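Local coordinates for protein tryptophan decarboxylase 1 (PDB 6KHO) that decarboxylates L-tryptophan to tryptamine and 5-hydroxy-L-tryptophan to serotonin with the help of pyridoxal 5'-phosphate, working as a homodimer, at residues Val473-Thr476 / Arg481-Leu484; Asp417-Asp422 / Ser500-Ile505; Leu205-Ala210 / Ala224-Ala229; Glu239-Leu244 / Val428-Phe433. All blocks are in the same frame, centred on the assembly; numbering follows the deposited sequence.

In the fold
From the N terminus, contact 3 comes first, closing a short loop in which helix 215-223 links strands 205-210 and 231-234 of the seven-stranded sheet of the large domain. Contact 4 opens next at 239-244 and closes far along at 428-433, tying this domain to the C-terminal one; Leu244 packs on Ala210 of contact 3. Before it closes, contact 2 has opened at 417-422, so the two cross. Contact 2 ends at 500-505, joining the long helix 386-420 to the last helix. Nested inside its loop is contact 1, the 474-478/481-487 hairpin, whose Val483 packs on Val428 of contact 4.

Contact 1: residues Val473-Thr476 / Arg481-Leu484; sequences VAHT and RFVL
The rings of His475 and Phe482 lie nearly parallel in an offset stack, their planes 10° apart and their centroids separated by 4.3 Å. One face of the imidazole receives the outer end of the phenyl ring: Phe482 CE2 sits 3.4 Å from His475 CD2, over the rim rather than the centre. Phe482 CZ reaches back over His475 CG, and Phe482 CE1 touches His475 CB. The overlap is diagonal across the hairpin, since the residue directly opposite His475 is Leu484, in a non-hydrogen-bonded antiparallel pair. With CG between its backbone N and carbonyl carbon (chi1 79°), His475 leans its ring toward Phe482, while Leu484 CD2 touches His475 CB at 4.1 Å. Met462 of helix 451-468 lies against both His475 and Leu484 on this face of the sheet.

Thr476 and Val483 form the neighbouring hydrogen-bonded pair: Thr476 N donates to Val483 O over 2.8 Å, and Val483 N returns a bond to Thr476 O over 2.9 Å. Their side chains run side by side on the other face, Thr476 CG2 being 4.1 Å from Val483 CB, whereas Thr476 OG1 bonds to Ser274 OG. The hairpin thus divides its chemistry by face: an aromatic and aliphatic surface meets the helix, and the threonine hydroxyl reaches toward the loop that follows Thr273, which lines the pyridoxal phosphate pocket.

Contact 2: residues Asp417-Asp422 / Ser500-Ile505; sequences DLVRGD and SAWELI
Leu418 O, near the end of helix 386-420, takes a weak hydrogen bond from Gly421 N and also lies 3.3 Å from Trp502 CZ2, so the six-membered part of the indole brushes the carbonyl at the helix terminus. The same leucine covers one face of the ring system with its side chain. Leu418 CB stands 3.6 Å from the centroid of the Trp502 five-membered ring, only 15° off the ring normal, a CH-pi contact. Leu418 CD1 extends the cover to 3.7 Å from Trp502 CD1, the two side chains sliding past each other in opposite directions.

Trp502 has CG anti to its backbone N (chi1 178°), which carries the indole from helix 495-513 to the end of helix 386-420. At its far rim Val419 CG2 meets Trp502 CZ3 at 3.8 Å, the two side chains crossing at about a right angle. Asp422 CB comes in at the edge, in the ring plane, 3.8 Å from Trp502 CZ2; the Asp422 carboxylate is engaged in a salt bridge with Arg424. Putting a leucine in place of Trp502 would probably open a gap beside Leu418 and leave Val419 CG2 and Asp422 CB without their aromatic neighbour.

Phe425 of strand 425-427 meets the indole edge-to-face and also touches Val419 and Ile505. Trp502 therefore bridges the C-terminal end of helix 386-420 and helix 495-513 beside the edge strand of the four-stranded sheet.

Contact 3: residues Leu205-Ala210 / Ala224-Ala229; sequences LAVYAA and AGFDPA
Strand 205-210 and the loop 224-229 come closest at Leu205 and Phe226, whose CA atoms are 6.8 Å apart, just after Gly225 ends helix 215-223 in a Schellman motif with positive phi (96°). The Phe226 side chain points back at the strand and meets Leu205 and Val207, alternate residues whose side chains point toward the loop. Val207 CG1 stands over one face of the phenyl ring, 3.7 Å from its centroid and 23° off the normal, a CH-pi contact offset toward the rim; its nearest carbon is Phe226 CE2 at 3.4 Å. Val207 holds CG1 anti to its carbonyl carbon (chi1 -55°), which aims this methyl at the ring. Leu205 CB approaches the same corner obliquely, 3.7 Å from Phe226 CE2. Leu183 and Arg187 of helix 175-194 add further cover to the phenylalanine.

The backbones are joined by one water, which donates to Leu205 O (2.8 Å) and accepts from Asp227 N (2.7 Å). Asp227 then turns the chain: its OD1 uses the anti lone pair to accept from Ala229 N at 2.9 Å, an Asx turn, while OD2 bonds to Val199 N of the second subunit. Within this beta-alpha-beta crossover, apolar contacts of Phe226 with Leu205 and Val207 pack the exit of helix 215-223 against strand 205-210, and a water satisfies two backbone groups that do not meet directly.

Contact 4: residues Glu239-Leu244 / Val428-Phe433; sequences ETDYGL and VVPRNF
Asp241 and Tyr242, the central residues of a type I' beta turn from Thr240 to Gly243, meet Val429 and Pro430 in the loop between strands 425-427 and 435-440. The more enclosed part is apolar. Val429 CG1, which stands beside the backbone N (chi1 -61°), lies 4.1 Å from both CD2 and CE2 of Tyr242, the valine crossing the tyrosine at about a right angle. Val478 of strand 474-478 touches both residues and Ser275 backs the valine, so this side is enclosed by several parts of the chain.

Toward solvent only the Asp241 carboxylate bears on the exposed Pro430 ring, by van der Waals contact: Asp241 OD1 is 3.5 Å from Pro430 CD, and Asp241 OD2 is 3.7 Å from Pro430 CG. A glycine replacing Asp241 would probably leave these two ring carbons without their cover and weaken the link between the loops.

Both central residues have positive phi, 51° at Asp241 and 65° at Tyr242, as this turn type requires. Gly243 N donating to Thr240 O at 3.0 Å closes the turn, and Thr240 OG1 adds a bond of 2.6 Å to Gly243 O.

Contact 1: residues Val473-Thr476 / Arg481-Leu484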
loop_
_atom_site.group_PDB
_atom_site.type_symbol
_atom_site.label_atom_id
_atom_site.label_comp_id
_atom_site.label_asym_id
_atom_site.label_seq_id
_atom_site.Cartn_x
_atom_site.Cartn_y
_atom_site.Cartn_z
ATOM N N VAL A 473 3.747 27.277 3.877
ATOM C CA VAL A 473 4.154 27.123 5.263
ATOM C C VAL A 473 2.943 26.628 6.035
ATOM O O VAL A 473 1.820 27.093 5.807
ATOM C CB VAL A 473 4.679 28.455 5.840
ATOM C CG1 VAL A 473 4.991 28.325 7.315
ATOM C CG2 VAL A 473 5.908 28.897 5.078
ATOM N N ALA A 474 3.155 25.657 6.914
ATOM C CA ALA A 474 2.088 25.208 7.791
ATOM C C ALA A 474 2.592 25.251 9.226
ATOM O O ALA A 474 3.786 25.428 9.489
ATOM C CB ALA A 474 1.584 23.814 7.404
ATOM N N HIS A 475 1.673 25.114 10.169
ATOM C CA HIS A 475 1.983 25.454 11.545
ATOM C C HIS A 475 1.876 24.231 12.440
ATOM O O HIS A 475 1.447 23.150 12.028
ATOM C CB HIS A 475 1.049 26.556 12.068
ATOM C CG HIS A 475 -0.305 26.055 12.463
ATOM N ND1 HIS A 475 -1.311 25.832 11.548
ATOM C CD2 HIS A 475 -0.814 25.717 13.673
ATOM C CE1 HIS A 475 -2.383 25.382 12.175
ATOM N NE2 HIS A 475 -2.109 25.306 13.467
ATOM N N THR A 476 2.256 24.442 13.695
ATOM C CA THR A 476 2.111 23.442 14.737
ATOM C C THR A 476 1.952 24.183 16.059
ATOM O O THR A 476 2.043 25.412 16.116
ATOM C CB THR A 476 3.307 22.480 14.747
ATOM O OG1 THR A 476 3.021 21.358 15.587
ATOM C CG2 THR A 476 4.558 23.181 15.227
ATOM N N ARG A 481 1.755 27.161 22.195
ATOM C CA ARG A 481 2.085 28.316 21.367
ATOM C C ARG A 481 1.911 28.000 19.886
ATOM O O ARG A 481 2.208 26.885 19.439
ATOM C CB ARG A 481 3.522 28.774 21.628
ATOM C CG ARG A 481 3.729 29.289 23.032
ATOM C CD ARG A 481 3.650 30.800 23.059
ATOM N NE ARG A 481 2.309 31.333 22.791
ATOM C CZ ARG A 481 1.251 31.219 23.595
ATOM N NH1 ARG A 481 1.344 30.596 24.761
ATOM N NH2 ARG A 481 0.087 31.740 23.231
ATOM N N PHE A 482 1.427 28.992 19.131
ATOM C CA PHE A 482 1.355 28.893 17.676
ATOM C C PHE A 482 2.753 29.043 17.095
ATOM O O PHE A 482 3.427 30.051 17.340
ATOM C CB PHE A 482 0.425 29.968 17.120
ATOM C CG PHE A 482 -0.043 29.716 15.715
ATOM C CD1 PHE A 482 0.747 30.070 14.634
ATOM C CD2 PHE A 482 -1.282 29.145 15.475
ATOM C CE1 PHE A 482 0.317 29.852 13.340
ATOM C CE2 PHE A 482 -1.723 28.928 14.185
ATOM C CZ PHE A 482 -0.921 29.284 13.112
ATOM N N VAL A 483 3.190 28.041 16.328
ATOM C CA VAL A 483 4.553 27.977 15.811
ATOM C C VAL A 483 4.504 27.678 14.314
ATOM O O VAL A 483 3.655 26.908 13.849
ATOM C CB VAL A 483 5.382 26.917 16.569
ATOM C CG1 VAL A 483 6.723 26.681 15.896
ATOM C CG2 VAL A 483 5.575 27.341 18.025
ATOM N N LEU A 484 5.387 28.320 13.556
ATOM C CA LEU A 484 5.534 28.037 12.138
ATOM C C LEU A 484 6.647 27.014 11.944
ATOM O O LEU A 484 7.753 27.181 12.475
ATOM C CB LEU A 484 5.848 29.316 11.356
ATOM C CG LEU A 484 4.776 30.414 11.346
ATOM C CD1 LEU A 484 5.057 31.457 10.267
ATOM C CD2 LEU A 484 3.390 29.817 11.156
#

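Contact 2: residues Asp417-Asp422 / Ser500-Ile505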
loop_
_atom_site.group_PDB
_atom_site.type_symbol
_atom_site.label_atom_id
_atom_site.label_comp_id
_atom_site.label_asym_id
_atom_site.label_seq_id
_atom_site.Cartn_x
_atom_site.Cartn_y
_atom_site.Cartn_z
ATOM N N ASP A 417 19.999 30.361 11.666
ATOM C CA ASP A 417 20.833 31.493 12.046
ATOM C C ASP A 417 20.300 32.812 11.501
ATOM O O ASP A 417 20.589 33.868 12.074
ATOM C CB ASP A 417 22.270 31.247 11.588
ATOM C CG ASP A 417 22.924 30.092 12.345
ATOM O OD1 ASP A 417 22.350 29.655 13.371
ATOM O OD2 ASP A 417 24.001 29.618 11.922
ATOM N N LEU A 418 19.513 32.776 10.424
ATOM C CA LEU A 418 18.850 33.992 9.972
ATOM C C LEU A 418 17.709 34.369 10.909
ATOM O O LEU A 418 17.523 35.553 11.217
ATOM C CB LEU A 418 18.350 33.823 8.539
ATOM C CG LEU A 418 19.415 33.814 7.438
ATOM C CD1 LEU A 418 18.804 33.327 6.132
ATOM C CD2 LEU A 418 20.056 35.187 7.244
ATOM N N VAL A 419 16.940 33.381 11.382
ATOM C CA VAL A 419 15.879 33.662 12.348
ATOM C C VAL A 419 16.467 34.225 13.635
ATOM O O VAL A 419 15.892 35.133 14.251
ATOM C CB VAL A 419 15.041 32.400 12.631
ATOM C CG1 VAL A 419 14.090 32.645 13.798
ATOM C CG2 VAL A 419 14.252 31.989 11.400
ATOM N N ARG A 420 17.625 33.707 14.055
ATOM C CA ARG A 420 18.231 34.124 15.315
ATOM C C ARG A 420 18.805 35.537 15.249
ATOM O O ARG A 420 18.949 36.180 16.295
ATOM C CB ARG A 420 19.315 33.120 15.732
ATOM C CG ARG A 420 18.773 31.778 16.245
ATOM C CD ARG A 420 19.902 30.863 16.709
ATOM N NE ARG A 420 19.449 29.490 16.950
ATOM C CZ ARG A 420 18.805 29.097 18.045
ATOM N NH1 ARG A 420 18.537 29.972 19.007
ATOM N NH2 ARG A 420 18.431 27.831 18.186
ATOM N N GLY A 421 19.121 36.035 14.055
ATOM C CA GLY A 421 19.620 37.378 13.845
ATOM C C GLY A 421 18.559 38.452 13.729
ATOM O O GLY A 421 18.881 39.586 13.361
ATOM N N ASP A 422 17.302 38.134 14.027
ATOM C CA ASP A 422 16.197 39.086 13.939
ATOM C C ASP A 422 15.425 38.997 15.246
ATOM O O ASP A 422 14.785 37.978 15.521
ATOM C CB ASP A 422 15.296 38.783 12.737
ATOM C CG ASP A 422 14.287 39.899 12.441
ATOM O OD1 ASP A 422 13.455 40.224 13.317
ATOM O OD2 ASP A 422 14.309 40.443 11.313
ATOM N N SER A 500 15.721 33.539 -0.054
ATOM C CA SER A 500 14.612 34.347 -0.556
ATOM C C SER A 500 13.346 34.147 0.275
ATOM O O SER A 500 12.548 35.081 0.439
ATOM C CB SER A 500 14.329 34.015 -2.025
ATOM O OG SER A 500 15.447 34.313 -2.840
ATOM N N ALA A 501 13.136 32.930 0.786
ATOM C CA ALA A 501 12.020 32.694 1.696
ATOM C C ALA A 501 12.157 33.532 2.964
ATOM O O ALA A 501 11.164 34.062 3.473
ATOM C CB ALA A 501 11.930 31.207 2.040
ATOM N N TRP A 502 13.379 33.657 3.488
ATOM C CA TRP A 502 13.599 34.469 4.681
ATOM C C TRP A 502 13.270 35.932 4.415
ATOM O O TRP A 502 12.583 36.583 5.214
ATOM C CB TRP A 502 15.043 34.330 5.155
ATOM C CG TRP A 502 15.344 35.185 6.358
ATOM C CD1 TRP A 502 16.379 36.064 6.504
ATOM C CD2 TRP A 502 14.600 35.233 7.589
ATOM N NE1 TRP A 502 16.328 36.659 7.750
ATOM C CE2 TRP A 502 15.244 36.168 8.433
ATOM C CE3 TRP A 502 13.452 34.578 8.061
ATOM C CZ2 TRP A 502 14.779 36.462 9.723
ATOM C CZ3 TRP A 502 12.993 34.870 9.345
ATOM C CH2 TRP A 502 13.656 35.807 10.156
ATOM N N GLU A 503 13.752 36.464 3.285
ATOM C CA GLU A 503 13.431 37.838 2.907
ATOM C C GLU A 503 11.926 38.047 2.808
ATOM O O GLU A 503 11.409 39.088 3.225
ATOM C CB GLU A 503 14.106 38.195 1.583
ATOM C CG GLU A 503 15.619 38.088 1.617
ATOM C CD GLU A 503 16.241 38.964 2.685
ATOM O OE1 GLU A 503 15.757 40.099 2.879
ATOM O OE2 GLU A 503 17.213 38.520 3.332
ATOM N N LEU A 504 11.204 37.061 2.276
ATOM C CA LEU A 504 9.761 37.214 2.130
ATOM C C LEU A 504 9.067 37.199 3.487
ATOM O O LEU A 504 8.087 37.928 3.699
ATOM C CB LEU A 504 9.206 36.122 1.213
ATOM C CG LEU A 504 7.681 36.088 1.095
ATOM C CD1 LEU A 504 7.188 37.394 0.497
ATOM C CD2 LEU A 504 7.185 34.895 0.285
ATOM N N ILE A 505 9.567 36.384 4.424
ATOM C CA ILE A 505 9.047 36.399 5.791
ATOM C C ILE A 505 9.318 37.750 6.444
ATOM O O ILE A 505 8.413 38.373 7.013
ATOM C CB ILE A 505 9.662 35.252 6.620
ATOM C CG1 ILE A 505 9.187 33.881 6.114
ATOM C CG2 ILE A 505 9.326 35.420 8.102
ATOM C CD1 ILE A 505 10.159 32.751 6.415
#

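Contact 3: residues Leu205-Ala210 / Ala224-Ala229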
loop_
_atom_site.group_PDB
_atom_site.type_symbol
_atom_site.label_atom_id
_atom_site.label_comp_id
_atom_site.label_asym_id
_atom_site.label_seq_id
_atom_site.Cartn_x
_atom_site.Cartn_y
_atom_site.Cartn_z
ATOM N N LEU A 205 -4.846 -4.961 28.185
ATOM C CA LEU A 205 -3.559 -4.583 27.612
ATOM C C LEU A 205 -3.428 -3.067 27.530
ATOM O O LEU A 205 -4.378 -2.364 27.179
ATOM C CB LEU A 205 -3.387 -5.190 26.209
ATOM C CG LEU A 205 -3.591 -6.703 26.044
ATOM C CD1 LEU A 205 -3.084 -7.173 24.671
ATOM C CD2 LEU A 205 -2.888 -7.488 27.152
ATOM N N ALA A 206 -2.236 -2.566 27.816
ATOM C CA ALA A 206 -1.975 -1.138 27.739
ATOM C C ALA A 206 -0.793 -0.863 26.821
ATOM O O ALA A 206 0.139 -1.668 26.732
ATOM C CB ALA A 206 -1.691 -0.543 29.125
ATOM N N VAL A 207 -0.833 0.300 26.153
ATOM C CA VAL A 207 0.223 0.741 25.249
ATOM C C VAL A 207 0.558 2.199 25.547
ATOM O O VAL A 207 -0.258 2.950 26.091
ATOM C CB VAL A 207 -0.157 0.566 23.756
ATOM C CG1 VAL A 207 -0.564 -0.865 23.477
ATOM C CG2 VAL A 207 -1.278 1.513 23.357
ATOM N N TYR A 208 1.782 2.593 25.173
ATOM C CA TYR A 208 2.395 3.840 25.623
ATOM C C TYR A 208 3.127 4.550 24.493
ATOM O O TYR A 208 3.873 3.928 23.729
ATOM C CB TYR A 208 3.398 3.590 26.764
ATOM C CG TYR A 208 2.806 2.748 27.859
ATOM C CD1 TYR A 208 2.746 1.364 27.735
ATOM C CD2 TYR A 208 2.280 3.332 29.014
ATOM C CE1 TYR A 208 2.178 0.583 28.709
ATOM C CE2 TYR A 208 1.708 2.548 30.010
ATOM C CZ TYR A 208 1.665 1.173 29.845
ATOM O OH TYR A 208 1.112 0.364 30.807
ATOM N N ALA A 209 2.946 5.868 24.420
ATOM C CA ALA A 209 3.762 6.699 23.554
ATOM C C ALA A 209 3.725 8.128 24.074
ATOM O O ALA A 209 2.783 8.524 24.763
ATOM C CB ALA A 209 3.265 6.633 22.105
ATOM N N ALA A 210 4.762 8.891 23.748
ATOM C CA ALA A 210 4.770 10.313 24.057
ATOM C C ALA A 210 3.653 11.041 23.315
ATOM O O ALA A 210 3.189 10.615 22.250
ATOM C CB ALA A 210 6.124 10.925 23.691
ATOM N N ALA A 224 -5.958 -2.372 15.873
ATOM C CA ALA A 224 -5.594 -3.669 16.433
ATOM C C ALA A 224 -6.457 -4.072 17.627
ATOM O O ALA A 224 -6.291 -5.186 18.142
ATOM C CB ALA A 224 -4.117 -3.661 16.841
ATOM N N GLY A 225 -7.368 -3.215 18.078
ATOM C CA GLY A 225 -8.330 -3.595 19.096
ATOM C C GLY A 225 -7.968 -3.245 20.522
ATOM O O GLY A 225 -8.622 -3.749 21.447
ATOM N N PHE A 226 -6.956 -2.411 20.740
ATOM C CA PHE A 226 -6.645 -1.979 22.093
ATOM C C PHE A 226 -7.734 -1.038 22.598
ATOM O O PHE A 226 -8.291 -0.246 21.834
ATOM C CB PHE A 226 -5.299 -1.268 22.140
ATOM C CG PHE A 226 -4.117 -2.189 21.984
ATOM C CD1 PHE A 226 -3.605 -2.472 20.726
ATOM C CD2 PHE A 226 -3.541 -2.784 23.090
ATOM C CE1 PHE A 226 -2.516 -3.312 20.574
ATOM C CE2 PHE A 226 -2.458 -3.634 22.952
ATOM C CZ PHE A 226 -1.938 -3.895 21.694
ATOM N N ASP A 227 -8.020 -1.115 23.892
ATOM C CA ASP A 227 -9.044 -0.256 24.473
ATOM C C ASP A 227 -8.564 1.192 24.499
ATOM O O ASP A 227 -7.458 1.461 24.980
ATOM C CB ASP A 227 -9.388 -0.709 25.886
ATOM C CG ASP A 227 -10.721 -0.169 26.349
ATOM O OD1 ASP A 227 -10.826 1.059 26.584
ATOM O OD2 ASP A 227 -11.666 -0.971 26.433
ATOM N N PRO A 228 -9.358 2.147 24.004
ATOM C CA PRO A 228 -8.919 3.557 24.041
ATOM C C PRO A 228 -8.597 4.068 25.437
ATOM O O PRO A 228 -7.753 4.962 25.574
ATOM C CB PRO A 228 -10.109 4.310 23.425
ATOM C CG PRO A 228 -10.787 3.289 22.553
ATOM C CD PRO A 228 -10.638 1.980 23.295
ATOM N N ALA A 229 -9.231 3.523 26.477
ATOM C CA ALA A 229 -8.906 3.918 27.846
ATOM C C ALA A 229 -7.509 3.478 28.269
ATOM O O ALA A 229 -6.977 4.004 29.248
ATOM C CB ALA A 229 -9.936 3.347 28.816
HETATM O O HOH W 1 -6.648 -2.731 25.597
#

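Contact 4: residues Glu239-Leu244 / Val428-Phe433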
loop_
_atom_site.group_PDB
_atom_site.type_symbol
_atom_site.label_atom_id
_atom_site.label_comp_id
_atom_site.label_asym_id
_atom_site.label_seq_id
_atom_site.Cartn_x
_atom_site.Cartn_y
_atom_site.Cartn_z
ATOM N N GLU A 239 11.290 20.856 29.169
ATOM C CA GLU A 239 12.435 20.435 29.963
ATOM C C GLU A 239 13.232 19.325 29.282
ATOM O O GLU A 239 14.437 19.197 29.531
ATOM C CB GLU A 239 11.960 19.987 31.348
ATOM C CG GLU A 239 10.807 18.988 31.315
ATOM C CD GLU A 239 9.502 19.557 31.854
ATOM O OE1 GLU A 239 8.863 20.393 31.171
ATOM O OE2 GLU A 239 9.120 19.164 32.980
ATOM N N THR A 240 12.592 18.514 28.431
ATOM C CA THR A 240 13.280 17.482 27.656
ATOM C C THR A 240 13.267 17.779 26.153
ATOM O O THR A 240 13.426 16.859 25.339
ATOM C CB THR A 240 12.652 16.110 27.907
ATOM O OG1 THR A 240 11.268 16.162 27.539
ATOM C CG2 THR A 240 12.775 15.710 29.375
ATOM N N ASP A 241 13.068 19.044 25.779
ATOM C CA ASP A 241 12.862 19.440 24.387
ATOM C C ASP A 241 11.770 18.591 23.743
ATOM O O ASP A 241 11.849 18.206 22.573
ATOM C CB ASP A 241 14.168 19.377 23.599
ATOM C CG ASP A 241 15.146 20.464 24.022
ATOM O OD1 ASP A 241 14.687 21.592 24.324
ATOM O OD2 ASP A 241 16.364 20.193 24.062
ATOM N N TYR A 242 10.744 18.293 24.533
ATOM C CA TYR A 242 9.555 17.552 24.138
ATOM C C TYR A 242 9.849 16.099 23.763
ATOM O O TYR A 242 8.985 15.431 23.191
ATOM C CB TYR A 242 8.812 18.296 23.020
ATOM C CG TYR A 242 8.379 19.672 23.507
ATOM C CD1 TYR A 242 7.187 19.832 24.210
ATOM C CD2 TYR A 242 9.188 20.793 23.320
ATOM C CE1 TYR A 242 6.788 21.079 24.689
ATOM C CE2 TYR A 242 8.797 22.051 23.796
ATOM C CZ TYR A 242 7.593 22.182 24.481
ATOM O OH TYR A 242 7.185 23.408 24.961
ATOM N N GLY A 243 11.037 15.577 24.108
ATOM C CA GLY A 243 11.264 14.145 24.056
ATOM C C GLY A 243 10.653 13.417 25.249
ATOM O O GLY A 243 10.377 14.000 26.300
ATOM N N LEU A 244 10.429 12.113 25.079
ATOM C CA LEU A 244 9.841 11.314 26.149
ATOM C C LEU A 244 10.784 11.226 27.347
ATOM O O LEU A 244 11.962 10.878 27.206
ATOM C CB LEU A 244 9.500 9.913 25.644
ATOM C CG LEU A 244 8.844 8.966 26.652
ATOM C CD1 LEU A 244 7.518 9.523 27.167
ATOM C CD2 LEU A 244 8.630 7.604 26.007
ATOM N N VAL A 428 12.009 28.190 18.417
ATOM C CA VAL A 428 11.248 27.679 19.552
ATOM C C VAL A 428 11.936 26.480 20.211
ATOM O O VAL A 428 11.932 26.355 21.439
ATOM C CB VAL A 428 9.817 27.351 19.095
ATOM C CG1 VAL A 428 9.101 26.508 20.135
ATOM C CG2 VAL A 428 9.056 28.641 18.837
ATOM N N VAL A 429 12.520 25.574 19.430
ATOM C CA VAL A 429 13.229 24.424 19.992
ATOM C C VAL A 429 14.570 24.298 19.281
ATOM O O VAL A 429 14.768 24.870 18.200
ATOM C CB VAL A 429 12.413 23.114 19.859
ATOM C CG1 VAL A 429 11.089 23.201 20.612
ATOM C CG2 VAL A 429 12.200 22.751 18.369
ATOM N N PRO A 430 15.517 23.559 19.864
ATOM C CA PRO A 430 16.769 23.293 19.143
ATOM C C PRO A 430 16.490 22.513 17.866
ATOM O O PRO A 430 15.579 21.685 17.811
ATOM C CB PRO A 430 17.592 22.463 20.138
ATOM C CG PRO A 430 16.969 22.721 21.477
ATOM C CD PRO A 430 15.522 22.989 21.224
ATOM N N ARG A 431 17.271 22.803 16.826
ATOM C CA ARG A 431 17.127 22.140 15.532
ATOM C C ARG A 431 18.033 20.913 15.498
ATOM O O ARG A 431 19.257 21.039 15.601
ATOM C CB ARG A 431 17.470 23.103 14.388
ATOM C CG ARG A 431 17.479 22.473 12.980
ATOM C CD ARG A 431 18.398 23.236 12.019
ATOM N NE ARG A 431 19.742 23.364 12.575
ATOM C CZ ARG A 431 20.632 22.376 12.623
ATOM N NH1 ARG A 431 20.333 21.178 12.131
ATOM N NH2 ARG A 431 21.824 22.581 13.172
ATOM N N ASN A 432 17.434 19.725 15.363
ATOM C CA ASN A 432 18.209 18.489 15.272
ATOM C C ASN A 432 18.517 18.079 13.837
ATOM O O ASN A 432 19.575 17.487 13.580
ATOM C CB ASN A 432 17.465 17.343 15.964
ATOM C CG ASN A 432 17.390 17.521 17.465
ATOM O OD1 ASN A 432 18.394 17.811 18.103
ATOM N ND2 ASN A 432 16.191 17.364 18.031
ATOM N N PHE A 433 17.620 18.370 12.898
ATOM C CA PHE A 433 17.772 17.877 11.533
ATOM C C PHE A 433 17.575 19.013 10.537
ATOM O O PHE A 433 18.304 20.006 10.600
ATOM C CB PHE A 433 16.809 16.708 11.316
ATOM C CG PHE A 433 16.974 15.615 12.356
ATOM C CD1 PHE A 433 18.086 14.782 12.331
ATOM C CD2 PHE A 433 16.053 15.462 13.381
ATOM C CE1 PHE A 433 18.257 13.796 13.296
ATOM C CE2 PHE A 433 16.211 14.478 14.351
ATOM C CZ PHE A 433 17.317 13.643 14.310
#